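Local coordinates for CRISPR-associated protein CasA/Cse1 (Thermus thermophilus, PDB 4AN8) that serves as a subunit of the Cascade ribonucleoprotein complex and probably helps select foreign DNA in CRISPR-based bacterial immunity, at residues H106-F111 / P223-D228; L64-S69 / D214-W219; I19-L22 / V27-V30. One frame throughout, in Å; residues are numbered along the deposited sequence.

Contact 1 of 3, residues H106-F111 / P223-D228; sequences HPEAPF and PLRLGD
Arg-225 reaches across to Glu-108 and takes hold of it at two places, the backbone carbonyl and the carboxylate. Both terminal nitrogens converge on the carbonyl: NH1 of Arg-225 lies 2.8 Å from O of Glu-108, and NH2 of Arg-225 lies 3.0 Å from that same oxygen. The NH1 bond is the straighter of the two, and the oxygen lies in the guanidinium plane, gripped end-on by the two terminal nitrogens. NH2 also makes a salt bridge, with Arg-225 NH2 to Glu-108 OE1 at 3.1 Å. The carboxylate stands nearly perpendicular to the guanidinium, their planes 88° apart, so this is a one-oxygen contact rather than a flat paired one. The Glu-108 side chain is poorly ordered, and the carbonyl is therefore probably the firmer part of the grip.

Beneath the polar contact Pro-223 turns its ring toward the other segment, its CB 4.1 Å from CB of Ala-109 and 3.6 Å from O of Glu-108. The Arg-225 chain bends at chi2 (-72°), which carries its tip across to Glu-108. On the far side His-106 shapes the turn: its ND1 accepts from the backbone N of both Glu-108 and Ala-109, with the second donor well out of the ring plane.

Asp-116 touches the Arg-225 side chain and accepts a hydrogen bond from Leu-226 N. The contact thus ties the loop between helix 88-98 and strand 123-124 to the approach to the short helix 226-229, while Phe-111 continues inward to meet the ring of Phe-102.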
ATOM      1  N   HIS A 106     -12.036  18.946  19.930  1.00 28.90           N
ATOM      2  CA  HIS A 106     -11.327  19.439  21.096  1.00 28.90           C
ATOM      3  C   HIS A 106     -11.054  20.916  20.899  1.00 28.90           C
ATOM      4  O   HIS A 106     -10.671  21.334  19.809  1.00 28.90           O
ATOM      5  CB  HIS A 106     -10.016  18.681  21.254  1.00 30.84           C
ATOM      6  CG  HIS A 106      -9.407  18.807  22.608  1.00 30.84           C
ATOM      7  ND1 HIS A 106      -8.632  19.886  22.979  1.00 30.84           N
ATOM      8  CD2 HIS A 106      -9.469  17.996  23.693  1.00 30.84           C
ATOM      9  CE1 HIS A 106      -8.234  19.730  24.231  1.00 30.84           C
ATOM     10  NE2 HIS A 106      -8.730  18.592  24.687  1.00 30.84           N
ATOM     11  N   PRO A 107     -11.242  21.721  21.951  1.00 31.71           N
ATOM     12  CA  PRO A 107     -11.057  23.168  21.751  1.00 31.71           C
ATOM     13  C   PRO A 107      -9.599  23.569  21.509  1.00 31.71           C
ATOM     14  O   PRO A 107      -9.382  24.613  20.913  1.00 31.71           O
ATOM     15  CB  PRO A 107     -11.573  23.774  23.062  1.00 41.39           C
ATOM     16  CG  PRO A 107     -11.391  22.695  24.071  1.00 41.39           C
ATOM     17  CD  PRO A 107     -11.602  21.386  23.340  1.00 41.39           C
ATOM     18  N   GLU A 108      -8.638  22.743  21.931  1.00 33.71           N
ATOM     19  CA  GLU A 108      -7.221  23.093  21.879  1.00 33.71           C
ATOM     20  C   GLU A 108      -6.364  22.181  21.000  1.00 33.71           C
ATOM     21  O   GLU A 108      -5.415  22.645  20.349  1.00 33.71           O
ATOM     22  CB  GLU A 108      -6.625  23.109  23.292  1.00100.06           C
ATOM     23  CG  GLU A 108      -7.098  24.257  24.165  1.00100.06           C
ATOM     24  CD  GLU A 108      -6.616  25.604  23.662  1.00100.06           C
ATOM     25  OE1 GLU A 108      -5.407  25.733  23.368  1.00100.06           O
ATOM     26  OE2 GLU A 108      -7.448  26.533  23.553  1.00100.06           O
ATOM     27  N   ALA A 109      -6.661  20.885  21.008  1.00 22.74           N
ATOM     28  CA  ALA A 109      -5.793  19.914  20.342  1.00 22.74           C
ATOM     29  C   ALA A 109      -6.559  18.773  19.647  1.00 22.74           C
ATOM     30  O   ALA A 109      -6.302  17.609  19.908  1.00 22.74           O
ATOM     31  CB  ALA A 109      -4.806  19.350  21.343  1.00 27.69           C
ATOM     32  N   PRO A 110      -7.482  19.103  18.742  1.00 22.05           N
ATOM     33  CA  PRO A 110      -8.197  17.987  18.119  1.00 22.05           C
ATOM     34  C   PRO A 110      -7.225  17.092  17.329  1.00 22.05           C
ATOM     35  O   PRO A 110      -6.252  17.589  16.766  1.00 22.05           O
ATOM     36  CB  PRO A 110      -9.212  18.676  17.206  1.00 20.97           C
ATOM     37  CG  PRO A 110      -8.563  20.053  16.875  1.00 20.97           C
ATOM     38  CD  PRO A 110      -7.704  20.401  18.068  1.00 20.97           C
ATOM     39  N   PHE A 111      -7.475  15.786  17.327  1.00 19.11           N
ATOM     40  CA  PHE A 111      -6.567  14.806  16.745  1.00 19.11           C
ATOM     41  C   PHE A 111      -6.302  15.050  15.244  1.00 19.11           C
ATOM     42  O   PHE A 111      -7.238  15.125  14.420  1.00 19.11           O
ATOM     43  CB  PHE A 111      -7.136  13.394  16.998  1.00 21.11           C
ATOM     44  CG  PHE A 111      -6.286  12.299  16.453  1.00 21.11           C
ATOM     45  CD1 PHE A 111      -5.190  11.838  17.161  1.00 21.11           C
ATOM     46  CD2 PHE A 111      -6.557  11.751  15.210  1.00 21.11           C
ATOM     47  CE1 PHE A 111      -4.399  10.847  16.649  1.00 21.11           C
ATOM     48  CE2 PHE A 111      -5.772  10.760  14.701  1.00 21.11           C
ATOM     49  CZ  PHE A 111      -4.692  10.303  15.424  1.00 21.11           C
ATOM     50  N   PRO A 223       0.140  21.200  19.509  1.00 27.04           N
ATOM     51  CA  PRO A 223      -0.880  21.256  18.454  1.00 27.04           C
ATOM     52  C   PRO A 223      -0.528  22.326  17.439  1.00 27.04           C
ATOM     53  O   PRO A 223       0.136  23.299  17.762  1.00 27.04           O
ATOM     54  CB  PRO A 223      -2.167  21.617  19.205  1.00 26.85           C
ATOM     55  CG  PRO A 223      -1.748  21.978  20.596  1.00 26.85           C
ATOM     56  CD  PRO A 223      -0.435  21.329  20.856  1.00 26.85           C
ATOM     57  N   LEU A 224      -0.941  22.129  16.202  1.00 28.90           N
ATOM     58  CA  LEU A 224      -0.565  23.048  15.148  1.00 28.90           C
ATOM     59  C   LEU A 224      -1.586  24.143  15.117  1.00 28.90           C
ATOM     60  O   LEU A 224      -2.757  23.886  15.382  1.00 28.90           O
ATOM     61  CB  LEU A 224      -0.523  22.319  13.801  1.00 37.82           C
ATOM     62  CG  LEU A 224       0.500  21.180  13.697  1.00 37.82           C
ATOM     63  CD1 LEU A 224       0.289  20.369  12.412  1.00 37.82           C
ATOM     64  CD2 LEU A 224       1.914  21.719  13.773  1.00 37.82           C
ATOM     65  N   ARG A 225      -1.151  25.357  14.789  1.00 26.46           N
ATOM     66  CA  ARG A 225      -2.067  26.500  14.692  1.00 26.46           C
ATOM     67  C   ARG A 225      -2.059  27.061  13.277  1.00 26.46           C
ATOM     68  O   ARG A 225      -1.084  26.881  12.532  1.00 26.46           O
ATOM     69  CB  ARG A 225      -1.669  27.563  15.698  1.00 50.19           C
ATOM     70  CG  ARG A 225      -1.709  27.071  17.135  1.00 50.19           C
ATOM     71  CD  ARG A 225      -3.150  26.897  17.593  1.00 50.19           C
ATOM     72  NE  ARG A 225      -3.244  26.544  19.007  1.00 50.19           N
ATOM     73  CZ  ARG A 225      -3.827  25.437  19.469  1.00 50.19           C
ATOM     74  NH1 ARG A 225      -4.381  24.572  18.624  1.00 50.19           N
ATOM     75  NH2 ARG A 225      -3.859  25.201  20.778  1.00 50.19           N
ATOM     76  N   LEU A 226      -3.133  27.730  12.888  1.00 21.72           N
ATOM     77  CA  LEU A 226      -3.222  28.248  11.532  1.00 21.72           C
ATOM     78  C   LEU A 226      -2.041  29.164  11.194  1.00 21.72           C
ATOM     79  O   LEU A 226      -1.466  29.089  10.083  1.00 21.72           O
ATOM     80  CB  LEU A 226      -4.547  28.991  11.328  1.00 26.02           C
ATOM     81  CG  LEU A 226      -4.678  29.561   9.907  1.00 26.02           C
ATOM     82  CD1 LEU A 226      -4.361  28.487   8.825  1.00 26.02           C
ATOM     83  CD2 LEU A 226      -6.045  30.151   9.697  1.00 26.02           C
ATOM     84  N   GLY A 227      -1.657  30.008  12.163  1.00 25.32           N
ATOM     85  CA  GLY A 227      -0.566  30.941  11.980  1.00 25.32           C
ATOM     86  C   GLY A 227       0.752  30.267  11.656  1.00 25.32           C
ATOM     87  O   GLY A 227       1.631  30.880  11.043  1.00 25.32           O
ATOM     88  N   ASP A 228       0.903  29.005  12.047  1.00 22.46           N
ATOM     89  CA  ASP A 228       2.147  28.272  11.724  1.00 22.46           C
ATOM     90  C   ASP A 228       2.123  27.626  10.342  1.00 22.46           C
ATOM     91  O   ASP A 228       3.143  27.193   9.835  1.00 22.46           O
ATOM     92  CB  ASP A 228       2.475  27.229  12.790  1.00 43.19           C
ATOM     93  CG  ASP A 228       2.749  27.857  14.140  1.00 43.19           C
ATOM     94  OD1 ASP A 228       3.704  28.664  14.253  1.00 43.19           O
ATOM     95  OD2 ASP A 228       2.006  27.552  15.090  1.00 43.19           O
TER

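Contact 2 of 3, residues L64-S69 / D214-W219; sequences LHRALS and DDAPIW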
ATOM      1  N   LEU A  64       2.235   1.787  19.113  1.00 24.34           N
ATOM      2  CA  LEU A  64       3.036   0.693  19.666  1.00 24.34           C
ATOM      3  C   LEU A  64       4.506   1.042  19.796  1.00 24.34           C
ATOM      4  O   LEU A  64       5.110   0.814  20.843  1.00 24.34           O
ATOM      5  CB  LEU A  64       2.910  -0.577  18.820  1.00 21.68           C
ATOM      6  CG  LEU A  64       1.605  -1.351  19.003  1.00 21.68           C
ATOM      7  CD1 LEU A  64       1.354  -2.364  17.881  1.00 21.68           C
ATOM      8  CD2 LEU A  64       1.576  -2.011  20.411  1.00 21.68           C
ATOM      9  N   HIS A  65       5.090   1.578  18.729  1.00 23.20           N
ATOM     10  CA  HIS A  65       6.496   1.937  18.750  1.00 23.20           C
ATOM     11  C   HIS A  65       6.824   2.928  19.866  1.00 23.20           C
ATOM     12  O   HIS A  65       7.864   2.827  20.497  1.00 23.20           O
ATOM     13  CB  HIS A  65       6.927   2.526  17.418  1.00 20.30           C
ATOM     14  CG  HIS A  65       7.156   1.505  16.349  1.00 20.30           C
ATOM     15  ND1 HIS A  65       7.788   0.304  16.593  1.00 20.30           N
ATOM     16  CD2 HIS A  65       6.839   1.514  15.029  1.00 20.30           C
ATOM     17  CE1 HIS A  65       7.883  -0.373  15.458  1.00 20.30           C
ATOM     18  NE2 HIS A  65       7.322   0.339  14.497  1.00 20.30           N
ATOM     19  N   ARG A  66       5.956   3.899  20.092  1.00 22.19           N
ATOM     20  CA  ARG A  66       6.244   4.905  21.084  1.00 22.19           C
ATOM     21  C   ARG A  66       5.977   4.348  22.479  1.00 22.19           C
ATOM     22  O   ARG A  66       6.798   4.492  23.370  1.00 22.19           O
ATOM     23  CB  ARG A  66       5.417   6.168  20.820  1.00 21.31           C
ATOM     24  CG  ARG A  66       5.689   6.778  19.463  1.00 21.31           C
ATOM     25  CD  ARG A  66       7.167   7.146  19.345  1.00 21.31           C
ATOM     26  NE  ARG A  66       7.505   8.275  20.211  1.00 21.31           N
ATOM     27  CZ  ARG A  66       8.714   8.821  20.262  1.00 21.31           C
ATOM     28  NH1 ARG A  66       9.690   8.329  19.499  1.00 21.31           N
ATOM     29  NH2 ARG A  66       8.942   9.852  21.073  1.00 21.31           N
ATOM     30  N   ALA A  67       4.832   3.693  22.653  1.00 25.16           N
ATOM     31  CA  ALA A  67       4.473   3.145  23.953  1.00 25.16           C
ATOM     32  C   ALA A  67       5.467   2.100  24.433  1.00 25.16           C
ATOM     33  O   ALA A  67       5.757   2.043  25.615  1.00 25.16           O
ATOM     34  CB  ALA A  67       3.081   2.580  23.940  1.00 23.01           C
ATOM     35  N   LEU A  68       5.995   1.288  23.522  1.00 25.10           N
ATOM     36  CA  LEU A  68       6.938   0.227  23.888  1.00 25.10           C
ATOM     37  C   LEU A  68       8.386   0.675  23.684  1.00 25.10           C
ATOM     38  O   LEU A  68       9.320  -0.053  23.993  1.00 25.10           O
ATOM     39  CB  LEU A  68       6.669  -1.053  23.088  1.00 33.51           C
ATOM     40  CG  LEU A  68       5.229  -1.567  23.199  1.00 33.51           C
ATOM     41  CD1 LEU A  68       4.970  -2.737  22.273  1.00 33.51           C
ATOM     42  CD2 LEU A  68       4.921  -1.943  24.641  1.00 33.51           C
ATOM     43  N   SER A  69       8.562   1.863  23.132  1.00 33.89           N
ATOM     44  CA  SER A  69       9.892   2.393  22.937  1.00 33.89           C
ATOM     45  C   SER A  69      10.778   1.374  22.220  1.00 33.89           C
ATOM     46  O   SER A  69      11.938   1.188  22.565  1.00 33.89           O
ATOM     47  CB  SER A  69      10.475   2.772  24.295  1.00 39.92           C
ATOM     48  OG  SER A  69      11.510   3.706  24.132  1.00 39.92           O
ATOM     49  N   ASP A 214      14.815  11.106  18.078  1.00 46.70           N
ATOM     50  CA  ASP A 214      14.674  12.056  16.969  1.00 46.70           C
ATOM     51  C   ASP A 214      13.381  11.832  16.203  1.00 46.70           C
ATOM     52  O   ASP A 214      13.263  12.181  15.029  1.00 46.70           O
ATOM     53  CB  ASP A 214      15.869  11.973  16.009  1.00 77.25           C
ATOM     54  CG  ASP A 214      17.143  12.582  16.592  1.00 77.25           C
ATOM     55  OD1 ASP A 214      17.802  11.917  17.421  1.00 77.25           O
ATOM     56  OD2 ASP A 214      17.494  13.721  16.210  1.00 77.25           O
ATOM     57  N   ASP A 215      12.410  11.231  16.873  1.00 32.12           N
ATOM     58  CA  ASP A 215      11.157  10.921  16.236  1.00 32.12           C
ATOM     59  C   ASP A 215      10.078  11.234  17.245  1.00 32.12           C
ATOM     60  O   ASP A 215      10.326  11.232  18.446  1.00 32.12           O
ATOM     61  CB  ASP A 215      11.123   9.445  15.824  1.00 27.37           C
ATOM     62  CG  ASP A 215       9.865   9.079  15.040  1.00 27.37           C
ATOM     63  OD1 ASP A 215       9.358   9.922  14.286  1.00 27.37           O
ATOM     64  OD2 ASP A 215       9.380   7.945  15.186  1.00 27.37           O
ATOM     65  N   ALA A 216       8.885  11.524  16.751  1.00 20.46           N
ATOM     66  CA  ALA A 216       7.744  11.771  17.606  1.00 20.46           C
ATOM     67  C   ALA A 216       6.529  11.795  16.696  1.00 20.46           C
ATOM     68  O   ALA A 216       6.584  12.360  15.606  1.00 20.46           O
ATOM     69  CB  ALA A 216       7.899  13.135  18.338  1.00 19.12           C
ATOM     70  N   PRO A 217       5.447  11.158  17.126  1.00 23.65           N
ATOM     71  CA  PRO A 217       4.195  11.250  16.377  1.00 23.65           C
ATOM     72  C   PRO A 217       3.557  12.620  16.623  1.00 23.65           C
ATOM     73  O   PRO A 217       3.958  13.338  17.561  1.00 23.65           O
ATOM     74  CB  PRO A 217       3.332  10.135  16.987  1.00 22.51           C
ATOM     75  CG  PRO A 217       3.881   9.972  18.412  1.00 22.51           C
ATOM     76  CD  PRO A 217       5.367  10.260  18.297  1.00 22.51           C
ATOM     77  N   ILE A 218       2.577  12.967  15.790  1.00 23.77           N
ATOM     78  CA  ILE A 218       1.969  14.277  15.822  1.00 23.77           C
ATOM     79  C   ILE A 218       1.435  14.643  17.209  1.00 23.77           C
ATOM     80  O   ILE A 218       1.447  15.820  17.579  1.00 23.77           O
ATOM     81  CB  ILE A 218       0.831  14.396  14.776  1.00 17.32           C
ATOM     82  CG1 ILE A 218       0.408  15.872  14.585  1.00 17.32           C
ATOM     83  CG2 ILE A 218      -0.381  13.498  15.164  1.00 17.32           C
ATOM     84  CD1 ILE A 218       1.502  16.761  13.986  1.00 17.32           C
ATOM     85  N   TRP A 219       0.982  13.659  17.990  1.00 24.18           N
ATOM     86  CA  TRP A 219       0.391  13.965  19.294  1.00 24.18           C
ATOM     87  C   TRP A 219       1.413  14.203  20.421  1.00 24.18           C
ATOM     88  O   TRP A 219       1.025  14.599  21.519  1.00 24.18           O
ATOM     89  CB  TRP A 219      -0.619  12.890  19.710  1.00 19.67           C
ATOM     90  CG  TRP A 219      -0.022  11.520  19.751  1.00 19.67           C
ATOM     91  CD1 TRP A 219       0.714  10.984  20.767  1.00 19.67           C
ATOM     92  CD2 TRP A 219      -0.084  10.518  18.734  1.00 19.67           C
ATOM     93  NE1 TRP A 219       1.133   9.716  20.438  1.00 19.67           N
ATOM     94  CE2 TRP A 219       0.636   9.398  19.201  1.00 19.67           C
ATOM     95  CE3 TRP A 219      -0.665  10.457  17.470  1.00 19.67           C
ATOM     96  CZ2 TRP A 219       0.770   8.231  18.458  1.00 19.67           C
ATOM     97  CZ3 TRP A 219      -0.524   9.269  16.723  1.00 19.67           C
ATOM     98  CH2 TRP A 219       0.184   8.192  17.222  1.00 19.67           C
TER
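Arg-66 carries this contact almost alone, curling off the last turn of its helix against the extended backbone of Asp-215 to Pro-217. Three successive bends of the same sign (chi1 -60°, chi2 -59°, chi3 -70°) coil the chain, and its inner part crosses the CD-CG side of the Pro-217 ring: CG of Arg-66 is 3.7 Å from CD of Pro-217, and NE of Arg-66 comes to 3.5 Å of that CD. Beyond the coil the guanidinium spreads out with one face over the backbone of Ala-216, whose CA stands 4.1 Å above the plane at the middle of the group, Arg-66 CZ. The Asp-215 carbonyl approaches obliquely, its O lying 3.2 Å from NH1 of Arg-66.

The polar partners of the guanidinium flank segment 214-219 on either side in sequence. NH2 of Arg-66 forms a salt bridge with Glu-220, and NH1 binds the hydroxyl of Tyr-210 and the carbonyl of Pro-212. Asp-215 adds charge without a direct grip, as its OD2 is 4.3 Å from Arg-66 NH1 and well off the guanidinium plane. That carboxylate is instead bonded to Tyr-210 and to the backbone N of Thr-242 and Arg-243, the latter two on helix 241-245.

Pro-217 also serves its own segment, laying CB 3.4 Å above the Trp-219 ring plane, toward the rim. Just past Arg-66 the helix ends in a Schellman motif, with Ser-69 at positive phi as the C-prime residue, and the long loop between helices 199-206 and 226-229 packs beside this helix C-terminus.

Contact 3 of 3, residues I19-L22 / V27-V30; sequences IPVL and VVEV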
ATOM      1  N   ILE A  19     -12.652   1.630  14.594  1.00 20.43           N
ATOM      2  CA  ILE A  19     -11.756   0.749  13.848  1.00 20.43           C
ATOM      3  C   ILE A  19     -12.493  -0.557  13.516  1.00 20.43           C
ATOM      4  O   ILE A  19     -12.830  -1.342  14.414  1.00 20.43           O
ATOM      5  CB  ILE A  19     -10.479   0.430  14.670  1.00 16.57           C
ATOM      6  CG1 ILE A  19      -9.754   1.716  15.082  1.00 16.57           C
ATOM      7  CG2 ILE A  19      -9.533  -0.493  13.903  1.00 16.57           C
ATOM      8  CD1 ILE A  19      -8.608   1.478  16.035  1.00 16.57           C
ATOM      9  N   PRO A  20     -12.766  -0.792  12.224  1.00 25.35           N
ATOM     10  CA  PRO A  20     -13.513  -1.998  11.853  1.00 25.35           C
ATOM     11  C   PRO A  20     -12.635  -3.247  11.858  1.00 25.35           C
ATOM     12  O   PRO A  20     -11.721  -3.346  11.028  1.00 25.35           O
ATOM     13  CB  PRO A  20     -13.987  -1.701  10.423  1.00 19.95           C
ATOM     14  CG  PRO A  20     -13.273  -0.426  10.003  1.00 19.95           C
ATOM     15  CD  PRO A  20     -12.273  -0.064  11.050  1.00 19.95           C
ATOM     16  N   VAL A  21     -12.914  -4.191  12.758  1.00 26.92           N
ATOM     17  CA  VAL A  21     -12.148  -5.433  12.809  1.00 26.92           C
ATOM     18  C   VAL A  21     -13.054  -6.668  12.698  1.00 26.92           C
ATOM     19  O   VAL A  21     -14.189  -6.659  13.164  1.00 26.92           O
ATOM     20  CB  VAL A  21     -11.320  -5.538  14.136  1.00 18.06           C
ATOM     21  CG1 VAL A  21     -10.182  -4.517  14.174  1.00 18.06           C
ATOM     22  CG2 VAL A  21     -12.238  -5.346  15.333  1.00 18.06           C
ATOM     23  N   LEU A  22     -12.545  -7.733  12.100  1.00 31.68           N
ATOM     24  CA  LEU A  22     -13.300  -8.970  12.000  1.00 31.68           C
ATOM     25  C   LEU A  22     -13.162  -9.761  13.298  1.00 31.68           C
ATOM     26  O   LEU A  22     -12.050 -10.036  13.768  1.00 31.68           O
ATOM     27  CB  LEU A  22     -12.803  -9.782  10.807  1.00 38.43           C
ATOM     28  CG  LEU A  22     -13.684 -10.846  10.158  1.00 38.43           C
ATOM     29  CD1 LEU A  22     -15.037 -10.295   9.768  1.00 38.43           C
ATOM     30  CD2 LEU A  22     -12.960 -11.397   8.934  1.00 38.43           C
ATOM     31  N   VAL A  27     -18.086  -8.041  11.536  1.00 32.34           N
ATOM     32  CA  VAL A  27     -17.370  -6.782  11.667  1.00 32.34           C
ATOM     33  C   VAL A  27     -17.869  -5.955  12.843  1.00 32.34           C
ATOM     34  O   VAL A  27     -19.030  -5.594  12.915  1.00 32.34           O
ATOM     35  CB  VAL A  27     -17.408  -5.973  10.365  1.00 24.67           C
ATOM     36  CG1 VAL A  27     -16.777  -4.603  10.561  1.00 24.67           C
ATOM     37  CG2 VAL A  27     -16.681  -6.749   9.270  1.00 24.67           C
ATOM     38  N   VAL A  28     -16.986  -5.677  13.782  1.00 26.51           N
ATOM     39  CA  VAL A  28     -17.339  -4.809  14.896  1.00 26.51           C
ATOM     40  C   VAL A  28     -16.379  -3.628  14.872  1.00 26.51           C
ATOM     41  O   VAL A  28     -15.417  -3.638  14.126  1.00 26.51           O
ATOM     42  CB  VAL A  28     -17.262  -5.529  16.263  1.00 32.82           C
ATOM     43  CG1 VAL A  28     -18.320  -6.586  16.349  1.00 32.82           C
ATOM     44  CG2 VAL A  28     -15.907  -6.170  16.450  1.00 32.82           C
ATOM     45  N   GLU A  29     -16.653  -2.605  15.664  1.00 30.51           N
ATOM     46  CA  GLU A  29     -15.759  -1.462  15.707  1.00 30.51           C
ATOM     47  C   GLU A  29     -15.254  -1.256  17.121  1.00 30.51           C
ATOM     48  O   GLU A  29     -16.013  -1.350  18.096  1.00 30.51           O
ATOM     49  CB  GLU A  29     -16.412  -0.205  15.104  1.00 49.78           C
ATOM     50  CG  GLU A  29     -16.673  -0.344  13.596  1.00 49.78           C
ATOM     51  CD  GLU A  29     -17.187   0.935  12.924  1.00 49.78           C
ATOM     52  OE1 GLU A  29     -17.286   1.977  13.598  1.00 49.78           O
ATOM     53  OE2 GLU A  29     -17.491   0.903  11.711  1.00 49.78           O
ATOM     54  N   VAL A  30     -13.951  -1.013  17.213  1.00 20.37           N
ATOM     55  CA  VAL A  30     -13.265  -0.852  18.469  1.00 20.37           C
ATOM     56  C   VAL A  30     -12.418   0.427  18.437  1.00 20.37           C
ATOM     57  O   VAL A  30     -12.225   1.044  17.370  1.00 20.37           O
ATOM     58  CB  VAL A  30     -12.343  -2.072  18.723  1.00 19.93           C
ATOM     59  CG1 VAL A  30     -13.178  -3.368  18.721  1.00 19.93           C
ATOM     60  CG2 VAL A  30     -11.212  -2.134  17.681  1.00 19.93           C
TER
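The carbonyl O of Val-28 is approached by two donors from the opposite strand. Val-21 N bonds to Val-28 O at 2.9 Å, while the CA-H of Pro-20 adds a weaker contact, with Pro-20 CA to Val-28 O at 3.4 Å. The return bond runs from Val-28 N to Val-21 O at 3.0 Å, closing an antiparallel hydrogen-bonded pair. Ile-19 and Val-30 form the other such pair, with Ile-19 N to Val-30 O at 2.9 Å. Pro-20, which has no N-H, falls at a non-hydrogen-bonded position opposite Glu-29, where the CA-H groups of Pro-20 and Glu-29 each point at a carbonyl of the other strand, Val-28 O and Ile-19 O.

Side chains alternate to two faces. On the apolar one, with Ile-19 and Val-30, CG2 of Val-21 sits 3.9 Å from CG2 of Val-28 and also reaches CG1 of Val-30; both CG2 methyls of the Val-21/Val-28 pair lie between backbone N and carbonyl carbon, which aims them at each other. On the other, Val-27 splits its two methyls, CG1 to Pro-20 CB at 4.0 Å and CG2 to Leu-22 CD1 at 3.9 Å, with Glu-29 CG alongside Pro-20 CA.

Ile-45 lies against Ile-19 and Val-21, and Ala-35 of helix 32-37 against Val-30. The strands run at 138° to each other, a marked twist, as a beta hairpin whose strand 19-23 is the middle one of a small antiparallel sheet, between 26-30 and 44-45.

In the fold
Contact 3 comes first along the chain and closes on itself as a hairpin, before contacts 1 and 2 open. Those two are interleaved: 64-69, then 106-111, then 214-219 and 223-228, so that one connection, the loop after helix 199-206 and the start of helix 226-229, supplies the second segment of both. Their centres lie 19 Å apart, yet they touch, Phe-111 CE1 meeting Trp-219 CE3 at 3.8 Å and Leu-224 packing on Ile-218. Contact 3 stands apart, its centre 29 Å from that of contact 1 and 24 Å from that of contact 2. The loop after helix 199-206 links helix 50-67 with the loop after helix 88-98, while the hairpin belongs to a small three-stranded sheet.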